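Nucleoporin nup120 (Schizosaccharomyces pombe, PDB 4GQ2) serves as a structural constituent of the nuclear pore complex, whose nucleoporins can also act as docking or interaction partners for transport factors that associate transiently with the pore. Local coordinates at residues A676-V681 / A793-S798; S739-E744 / M830-W835; Y899-S904 / T939-K944. One frame throughout, in Å; residues are numbered along the deposited sequence.

Interaction 1: residues A676-V681 / A793-S798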
loop_
_atom_site.group_PDB
_atom_site.type_symbol
_atom_site.label_atom_id
_atom_site.label_comp_id
_atom_site.label_asym_id
_atom_site.label_seq_id
_atom_site.Cartn_x
_atom_site.Cartn_y
_atom_site.Cartn_z
ATOM N N ALA A 676 -11.421 5.693 -1.389
ATOM C CA ALA A 676 -11.086 4.618 -0.451
ATOM C C ALA A 676 -11.871 3.342 -0.753
ATOM O O ALA A 676 -11.320 2.245 -0.719
ATOM C CB ALA A 676 -11.330 5.067 0.975
ATOM N N SER A 677 -13.154 3.497 -1.063
ATOM C CA SER A 677 -14.030 2.358 -1.328
ATOM C C SER A 677 -13.612 1.626 -2.595
ATOM O O SER A 677 -13.475 0.398 -2.600
ATOM C CB SER A 677 -15.481 2.826 -1.442
ATOM O OG SER A 677 -15.915 3.378 -0.205
ATOM N N VAL A 678 -13.398 2.394 -3.663
ATOM C CA VAL A 678 -12.966 1.852 -4.945
ATOM C C VAL A 678 -11.635 1.112 -4.812
ATOM O O VAL A 678 -11.503 -0.025 -5.297
ATOM C CB VAL A 678 -12.878 2.956 -6.021
ATOM C CG1 VAL A 678 -12.176 2.442 -7.270
ATOM C CG2 VAL A 678 -14.276 3.469 -6.363
ATOM N N ALA A 679 -10.669 1.743 -4.135
ATOM C CA ALA A 679 -9.351 1.139 -3.902
ATOM C C ALA A 679 -9.429 -0.220 -3.215
ATOM O O ALA A 679 -8.704 -1.137 -3.581
ATOM C CB ALA A 679 -8.450 2.081 -3.114
ATOM N N ARG A 680 -10.318 -0.357 -2.237
ATOM C CA ARG A 680 -10.462 -1.624 -1.519
ATOM C C ARG A 680 -11.046 -2.709 -2.412
ATOM O O ARG A 680 -10.548 -3.839 -2.429
ATOM C CB ARG A 680 -11.273 -1.436 -0.227
ATOM C CG ARG A 680 -10.476 -0.686 0.838
ATOM C CD ARG A 680 -11.269 -0.332 2.092
ATOM N NE ARG A 680 -10.400 0.338 3.058
ATOM C CZ ARG A 680 -9.697 -0.277 4.009
ATOM N NH1 ARG A 680 -9.784 -1.592 4.177
ATOM N NH2 ARG A 680 -8.918 0.440 4.814
ATOM N N VAL A 681 -12.078 -2.360 -3.181
ATOM C CA VAL A 681 -12.666 -3.311 -4.127
ATOM C C VAL A 681 -11.660 -3.695 -5.224
ATOM O O VAL A 681 -11.513 -4.882 -5.530
ATOM C CB VAL A 681 -13.981 -2.780 -4.744
ATOM C CG1 VAL A 681 -14.451 -3.676 -5.878
ATOM C CG2 VAL A 681 -15.058 -2.663 -3.679
ATOM N N ALA A 793 -19.443 2.272 -11.115
ATOM C CA ALA A 793 -18.969 2.810 -12.393
ATOM C C ALA A 793 -17.465 3.033 -12.380
ATOM O O ALA A 793 -16.792 2.766 -13.371
ATOM C CB ALA A 793 -19.708 4.095 -12.761
ATOM N N THR A 794 -16.940 3.529 -11.263
ATOM C CA THR A 794 -15.502 3.785 -11.149
ATOM C C THR A 794 -14.703 2.477 -11.190
ATOM O O THR A 794 -13.738 2.350 -11.954
ATOM C CB THR A 794 -15.182 4.643 -9.915
ATOM O OG1 THR A 794 -15.945 5.853 -9.992
ATOM C CG2 THR A 794 -13.695 4.999 -9.843
ATOM N N VAL A 795 -15.140 1.492 -10.410
ATOM C CA VAL A 795 -14.527 0.173 -10.446
ATOM C C VAL A 795 -14.480 -0.324 -11.888
ATOM O O VAL A 795 -13.393 -0.533 -12.445
ATOM C CB VAL A 795 -15.275 -0.831 -9.547
ATOM C CG1 VAL A 795 -14.615 -2.199 -9.622
ATOM C CG2 VAL A 795 -15.309 -0.334 -8.107
ATOM N N ILE A 796 -15.660 -0.474 -12.494
ATOM C CA ILE A 796 -15.789 -0.997 -13.857
ATOM C C ILE A 796 -14.919 -0.224 -14.845
ATOM O O ILE A 796 -14.214 -0.825 -15.658
ATOM C CB ILE A 796 -17.276 -1.051 -14.305
ATOM C CG1 ILE A 796 -17.969 -2.287 -13.724
ATOM C CG2 ILE A 796 -17.415 -1.047 -15.823
ATOM C CD1 ILE A 796 -17.495 -3.609 -14.296
ATOM N N SER A 797 -14.944 1.104 -14.756
ATOM C CA SER A 797 -14.115 1.942 -15.628
ATOM C C SER A 797 -12.627 1.674 -15.422
ATOM O O SER A 797 -11.882 1.533 -16.398
ATOM C CB SER A 797 -14.417 3.425 -15.409
ATOM O OG SER A 797 -15.799 3.681 -15.577
ATOM N N SER A 798 -12.210 1.604 -14.152
ATOM C CA SER A 798 -10.820 1.299 -13.784
ATOM C C SER A 798 -10.382 -0.035 -14.356
ATOM O O SER A 798 -9.299 -0.136 -14.928
ATOM C CB SER A 798 -10.646 1.287 -12.267
ATOM O OG SER A 798 -11.034 2.526 -11.701
#

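Interaction 2: residues S739-E744 / M830-W835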
loop_
_atom_site.group_PDB
_atom_site.type_symbol
_atom_site.label_atom_id
_atom_site.label_comp_id
_atom_site.label_asym_id
_atom_site.label_seq_id
_atom_site.Cartn_x
_atom_site.Cartn_y
_atom_site.Cartn_z
ATOM N N SER A 739 -1.377 -0.517 -4.034
ATOM C CA SER A 739 -2.386 -0.672 -2.991
ATOM C C SER A 739 -1.865 -0.336 -1.601
ATOM O O SER A 739 -2.575 0.288 -0.814
ATOM C CB SER A 739 -2.964 -2.082 -3.011
ATOM O OG SER A 739 -4.108 -2.139 -2.180
ATOM N N ALA A 740 -0.629 -0.742 -1.310
ATOM C CA ALA A 740 -0.006 -0.477 -0.005
ATOM C C ALA A 740 0.966 0.706 -0.033
ATOM O O ALA A 740 1.625 1.010 0.967
ATOM C CB ALA A 740 0.690 -1.726 0.519
ATOM N N LEU A 741 1.030 1.386 -1.174
ATOM C CA LEU A 741 1.962 2.478 -1.364
ATOM C C LEU A 741 1.437 3.764 -0.737
ATOM O O LEU A 741 0.513 4.400 -1.255
ATOM C CB LEU A 741 2.255 2.661 -2.850
ATOM C CG LEU A 741 3.384 3.595 -3.297
ATOM C CD1 LEU A 741 4.537 3.639 -2.311
ATOM C CD2 LEU A 741 3.881 3.129 -4.651
ATOM N N LEU A 742 2.035 4.141 0.390
ATOM C CA LEU A 742 1.592 5.319 1.126
ATOM C C LEU A 742 2.197 6.580 0.554
ATOM O O LEU A 742 3.408 6.663 0.342
ATOM C CB LEU A 742 1.902 5.180 2.619
ATOM C CG LEU A 742 0.892 4.271 3.317
ATOM C CD1 LEU A 742 1.413 3.807 4.667
ATOM C CD2 LEU A 742 -0.443 4.990 3.458
ATOM N N LEU A 743 1.334 7.554 0.303
ATOM C CA LEU A 743 1.716 8.805 -0.327
ATOM C C LEU A 743 2.266 9.796 0.689
ATOM O O LEU A 743 1.909 9.760 1.863
ATOM C CB LEU A 743 0.517 9.413 -1.069
ATOM C CG LEU A 743 0.018 8.675 -2.317
ATOM C CD1 LEU A 743 -1.118 9.444 -2.964
ATOM C CD2 LEU A 743 1.143 8.432 -3.318
ATOM N N GLU A 744 3.133 10.684 0.220
ATOM C CA GLU A 744 3.720 11.712 1.068
ATOM C C GLU A 744 2.750 12.863 1.332
ATOM O O GLU A 744 1.941 13.228 0.471
ATOM C CB GLU A 744 5.025 12.228 0.458
ATOM C CG GLU A 744 6.154 11.207 0.499
ATOM C CD GLU A 744 7.333 11.579 -0.385
ATOM O OE1 GLU A 744 7.144 11.750 -1.610
ATOM O OE2 GLU A 744 8.461 11.678 0.147
ATOM N N MET A 830 9.490 6.683 -7.546
ATOM C CA MET A 830 10.770 5.995 -7.403
ATOM C C MET A 830 10.570 4.529 -7.013
ATOM O O MET A 830 11.272 3.641 -7.493
ATOM C CB MET A 830 11.641 6.724 -6.367
ATOM C CG MET A 830 13.074 6.236 -6.320
ATOM S SD MET A 830 13.991 6.555 -7.841
ATOM C CE MET A 830 15.595 5.902 -7.373
ATOM N N GLN A 831 9.589 4.285 -6.158
ATOM C CA GLN A 831 9.231 2.935 -5.758
ATOM C C GLN A 831 8.758 2.156 -6.976
ATOM O O GLN A 831 9.043 0.958 -7.101
ATOM C CB GLN A 831 8.104 2.994 -4.717
ATOM C CG GLN A 831 8.219 1.985 -3.585
ATOM C CD GLN A 831 9.202 2.425 -2.509
ATOM O OE1 GLN A 831 9.437 3.619 -2.314
ATOM N NE2 GLN A 831 9.781 1.457 -1.804
ATOM N N LEU A 832 8.052 2.851 -7.876
ATOM C CA LEU A 832 7.381 2.219 -9.029
ATOM C C LEU A 832 8.184 2.271 -10.328
ATOM O O LEU A 832 7.740 1.749 -11.362
ATOM C CB LEU A 832 6.009 2.872 -9.261
ATOM C CG LEU A 832 4.971 2.754 -8.146
ATOM C CD1 LEU A 832 3.830 3.732 -8.397
ATOM C CD2 LEU A 832 4.448 1.323 -8.009
ATOM N N ILE A 833 9.354 2.908 -10.281
ATOM C CA ILE A 833 10.120 3.205 -11.498
ATOM C C ILE A 833 10.492 1.982 -12.348
ATOM O O ILE A 833 10.666 2.102 -13.553
ATOM C CB ILE A 833 11.377 4.054 -11.181
ATOM C CG1 ILE A 833 11.780 4.889 -12.406
ATOM C CG2 ILE A 833 12.510 3.185 -10.604
ATOM C CD1 ILE A 833 12.771 5.988 -12.099
ATOM N N GLY A 834 10.585 0.806 -11.732
ATOM C CA GLY A 834 10.971 -0.404 -12.463
ATOM C C GLY A 834 9.887 -0.944 -13.388
ATOM O O GLY A 834 10.151 -1.809 -14.207
ATOM N N TRP A 835 8.673 -0.421 -13.254
ATOM C CA TRP A 835 7.528 -0.807 -14.086
ATOM C C TRP A 835 7.425 -0.022 -15.366
ATOM O O TRP A 835 6.766 -0.472 -16.311
ATOM C CB TRP A 835 6.233 -0.628 -13.303
ATOM C CG TRP A 835 6.068 -1.572 -12.146
ATOM C CD1 TRP A 835 6.149 -1.273 -10.795
ATOM C CD2 TRP A 835 5.782 -3.022 -12.201
ATOM N NE1 TRP A 835 5.930 -2.400 -10.031
ATOM C CE2 TRP A 835 5.703 -3.477 -10.810
ATOM C CE3 TRP A 835 5.580 -3.941 -13.220
ATOM C CZ2 TRP A 835 5.423 -4.797 -10.482
ATOM C CZ3 TRP A 835 5.307 -5.272 -12.877
ATOM C CH2 TRP A 835 5.237 -5.689 -11.541
#

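Interaction 3: residues Y899-S904 / T939-K944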
loop_
_atom_site.group_PDB
_atom_site.type_symbol
_atom_site.label_atom_id
_atom_site.label_comp_id
_atom_site.label_asym_id
_atom_site.label_seq_id
_atom_site.Cartn_x
_atom_site.Cartn_y
_atom_site.Cartn_z
ATOM N N TYR A 899 15.500 19.530 -27.593
ATOM C CA TYR A 899 15.542 18.554 -26.517
ATOM C C TYR A 899 16.776 18.788 -25.649
ATOM O O TYR A 899 16.657 18.908 -24.428
ATOM C CB TYR A 899 15.495 17.129 -27.098
ATOM C CG TYR A 899 15.657 16.004 -26.087
ATOM C CD1 TYR A 899 14.672 15.748 -25.133
ATOM C CD2 TYR A 899 16.792 15.176 -26.107
ATOM C CE1 TYR A 899 14.814 14.715 -24.221
ATOM C CE2 TYR A 899 16.944 14.141 -25.201
ATOM C CZ TYR A 899 15.954 13.919 -24.255
ATOM O OH TYR A 899 16.088 12.899 -23.343
ATOM N N TYR A 900 17.947 18.887 -26.277
ATOM C CA TYR A 900 19.191 19.149 -25.540
ATOM C C TYR A 900 19.200 20.511 -24.825
ATOM O O TYR A 900 19.751 20.629 -23.722
ATOM C CB TYR A 900 20.421 18.995 -26.442
ATOM C CG TYR A 900 20.747 17.565 -26.840
ATOM C CD1 TYR A 900 20.547 16.503 -25.957
ATOM C CD2 TYR A 900 21.284 17.280 -28.094
ATOM C CE1 TYR A 900 20.851 15.195 -26.321
ATOM C CE2 TYR A 900 21.595 15.981 -28.465
ATOM C CZ TYR A 900 21.375 14.942 -27.575
ATOM O OH TYR A 900 21.681 13.655 -27.943
ATOM N N LEU A 901 18.588 21.525 -25.448
ATOM C CA LEU A 901 18.369 22.825 -24.800
ATOM C C LEU A 901 17.485 22.667 -23.563
ATOM O O LEU A 901 17.802 23.187 -22.488
ATOM C CB LEU A 901 17.709 23.828 -25.755
ATOM C CG LEU A 901 18.057 25.330 -25.681
ATOM C CD1 LEU A 901 16.865 26.181 -26.119
ATOM C CD2 LEU A 901 18.573 25.808 -24.326
ATOM N N HIS A 902 16.369 21.959 -23.724
ATOM C CA HIS A 902 15.483 21.696 -22.601
ATOM C C HIS A 902 16.197 20.999 -21.474
ATOM O O HIS A 902 16.077 21.391 -20.317
ATOM C CB HIS A 902 14.290 20.873 -23.037
ATOM C CG HIS A 902 13.450 20.392 -21.890
ATOM N ND1 HIS A 902 13.307 19.089 -21.597
ATOM C CD2 HIS A 902 12.724 21.093 -20.934
ATOM C CE1 HIS A 902 12.516 18.961 -20.521
ATOM N NE2 HIS A 902 12.163 20.187 -20.113
ATOM N N LEU A 903 16.952 19.961 -21.809
ATOM C CA LEU A 903 17.739 19.237 -20.822
ATOM C C LEU A 903 18.723 20.140 -20.102
ATOM O O LEU A 903 18.816 20.105 -18.874
ATOM C CB LEU A 903 18.470 18.064 -21.468
ATOM C CG LEU A 903 17.536 16.942 -21.914
ATOM C CD1 LEU A 903 18.337 15.670 -22.142
ATOM C CD2 LEU A 903 16.446 16.718 -20.882
ATOM N N SER A 904 19.432 20.965 -20.866
ATOM C CA SER A 904 20.370 21.928 -20.299
ATOM C C SER A 904 19.725 22.777 -19.206
ATOM O O SER A 904 20.244 22.855 -18.090
ATOM C CB SER A 904 20.939 22.828 -21.391
ATOM O OG SER A 904 21.896 23.709 -20.842
ATOM N N THR A 939 23.497 29.748 -27.354
ATOM C CA THR A 939 24.744 30.386 -26.917
ATOM C C THR A 939 24.507 31.184 -25.644
ATOM O O THR A 939 25.398 31.286 -24.793
ATOM C CB THR A 939 25.372 31.303 -27.987
ATOM O OG1 THR A 939 24.539 32.450 -28.187
ATOM C CG2 THR A 939 25.566 30.564 -29.312
ATOM N N HIS A 940 23.303 31.747 -25.523
ATOM C CA HIS A 940 22.848 32.359 -24.272
ATOM C C HIS A 940 22.922 31.360 -23.148
ATOM O O HIS A 940 23.539 31.632 -22.113
ATOM C CB HIS A 940 21.425 32.884 -24.418
ATOM C CG HIS A 940 21.333 34.240 -25.086
ATOM N ND1 HIS A 940 20.248 35.027 -24.972
ATOM C CD2 HIS A 940 22.245 34.940 -25.876
ATOM C CE1 HIS A 940 20.445 36.162 -25.666
ATOM N NE2 HIS A 940 21.668 36.107 -26.214
ATOM N N GLU A 941 22.317 30.189 -23.346
ATOM C CA GLU A 941 22.364 29.128 -22.339
ATOM C C GLU A 941 23.774 28.615 -22.050
ATOM O O GLU A 941 24.106 28.360 -20.891
ATOM C CB GLU A 941 21.418 27.971 -22.682
ATOM C CG GLU A 941 20.085 28.042 -21.947
ATOM C CD GLU A 941 20.178 27.633 -20.482
ATOM O OE1 GLU A 941 19.697 28.398 -19.619
ATOM O OE2 GLU A 941 20.722 26.546 -20.190
ATOM N N THR A 942 24.603 28.475 -23.084
ATOM C CA THR A 942 25.996 28.077 -22.870
ATOM C C THR A 942 26.694 29.007 -21.871
ATOM O O THR A 942 27.318 28.535 -20.913
ATOM C CB THR A 942 26.802 28.013 -24.183
ATOM O OG1 THR A 942 26.166 27.109 -25.090
ATOM C CG2 THR A 942 28.222 27.524 -23.915
ATOM N N LEU A 943 26.580 30.318 -22.098
ATOM C CA LEU A 943 27.177 31.316 -21.209
ATOM C C LEU A 943 26.698 31.086 -19.786
ATOM O O LEU A 943 27.497 30.831 -18.880
ATOM C CB LEU A 943 26.829 32.747 -21.652
ATOM C CG LEU A 943 27.470 33.323 -22.923
ATOM C CD1 LEU A 943 26.895 34.701 -23.228
ATOM C CD2 LEU A 943 28.991 33.383 -22.819
ATOM N N LYS A 944 25.382 31.153 -19.620
ATOM C CA LYS A 944 24.708 30.935 -18.347
ATOM C C LYS A 944 25.169 29.657 -17.628
ATOM O O LYS A 944 25.282 29.640 -16.398
ATOM C CB LYS A 944 23.197 30.904 -18.591
ATOM C CG LYS A 944 22.322 31.025 -17.359
ATOM C CD LYS A 944 20.879 31.292 -17.773
ATOM C CE LYS A 944 19.887 30.824 -16.722
ATOM N NZ LYS A 944 20.082 31.512 -15.416
#

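Interaction 1: residues A676-V681 / A793-S798
V678 lays both of its methyls over the methyl end of T794. Its CG2 sits 3.8 Å from T794 CG2 and equally close to T794 CB, with CG1 only slightly farther off, so the tip of the valine fork rests on the aliphatic side of the threonine and the two side chains cross at about a right angle. One turn farther along its helix, V681 meets V795 in the same crossed manner: V681 CG1 lies 4.0 Å from V795 CG1 and 4.1 Å from V795 CG2, between the prongs of the fork. The two pairs are joined by a looser step, V678 CG1 to V795 CG2 at 4.3 Å. In T794 the methyl stands anti to the backbone N and faces V678, while OG1, chi1 -56°, lies beside that N and bonds to P790 O and S780 N. The hydroxyl is thus satisfied away from the apolar seam.

All four residues are buried, and they sit where the helices come near each other: the local axes approach to 9.7 Å with a crossing angle of -48°, and the CA atoms of V678 and V795 are 6.0 Å apart. Next to the seam, S798 OG bonds back to T794 O at 2.7 Å, from above the carbonyl plane, so that this oxygen takes two donors, the hydroxyl and S798 N. A793 O likewise accepts two hydrogen bonds, from S797 OG and S797 N, which reach it from opposite faces of its plane.

The contact joins helix 672-703 of the helical domain to helix 790-803. V681 also packs on A8 of strand 3-11, part of a mixed sheet, V795 reaches Y547, and helix 770-777 borders the site, with S775 against V678 and F774 against S798.

Interaction 2: residues S739-E744 / M830-W835
An extended linker leaving helix 719-739 runs past helix 826-832, which belongs to the HEAT-repeat region, and touches it through one leucine. L741 pushes CD2 into the fork of L832: this single methyl is 3.7 Å from L832 CG, 3.8 Å from L832 CD1 and 3.9 Å from L832 CD2, so the two leucines meet tip to tip. With CG anti to the backbone N, chi1 -170°, the L741 side chain reaches out from the linker to the helix. A second, lighter touch comes from Q831, whose CB is 4.2 Å from L741 CD2; here the aliphatic root of the glutamine does the packing. The contact is purely van der Waals, and small, with 119 Å² buried between the segments.

Polar bonds outside this pair fix the backbone on which L741 is carried. The main chain of L741 bonds to that of A770 and the main chain of L743 to N768, while E744 N donates a hydrogen bond to Q825 OE1, just ahead of helix 826-832. On the other segment W835 NE1 bonds to E737 OE2, and its ring stacks edge-to-face with F734.

A second protein of the assembly lies against the outer margin, where basic side-chain packing from it reaches M830 and Q831. Inward, L832 and W835 rest on helix 719-739, and helix 840-852 covers M830 and I833.

Interaction 3: residues Y899-S904 / T939-K944
The tight part of this helix-to-helix contact is L901 against the stem of E941. The methyl L901 CD2 lies 3.6 Å from E941 CG and 3.9 Å from E941 CB, against the aliphatic portion of the acid, the two side chains crossing at a slant, so that a charged residue buries its methylenes on a leucine. E941 can do this because its chain is bent at chi2, -76°, which swings the carboxylate away from the leucine and along helix 895-909 toward S904, one turn on from L901.

There the contact becomes polar. S904 OG comes to 3.1 Å from E941 OE2, and S904 CB is 3.9 Å from the same oxygen. The serine hydroxyl, however, is bonded to A916 O. Since a carbonyl can only accept, the serine proton is used there, and the approach to the carboxylate is best read as close polar packing. E941 also touches the side chain of K905, the residue after S904.

Beyond E941 the contact opens out. H940, L943 and K944 line the exposed flank of helix 932-949, and none of them touches the 899-904 segment; K944 instead leans on F908, farther along helix 895-909. The three touching residues are buried, yet together the segments bury only 121 Å², and the nearest CA atoms, those of S904 and E941, remain 7.7 Å apart.

Helix 913-925 links the two along the chain and packs beside both: S920 meets the side chains of S904 and E941, and its OG bonds to T942 OG1. L901 also touches I886 of helix 881-889, placing the contact among the closing helices of the HEAT-repeat region, where helix 895-909 meets the last helix, 932-949.

Overall arrangement
Interactions 1 and 2 alternate along the chain, with centres about 19 Å apart; interaction 3 follows both in sequence, its centre about 45 Å from that of interaction 1 and about 33 Å from that of interaction 2. The touching residues are largely buried in all three. Interaction 1, centred about 8 Å from the chain's centre, is helix against helix, beside a strand of a mixed sheet, and packs valines on one another and on a threonine methyl. Interaction 2 sets a linker leucine on a helix near the second protein chain and is likewise apolar. Interaction 3, centred about 49 Å out from the chain's centre, again joins two helices, but adds a carboxylate and a serine beside an exposed flank.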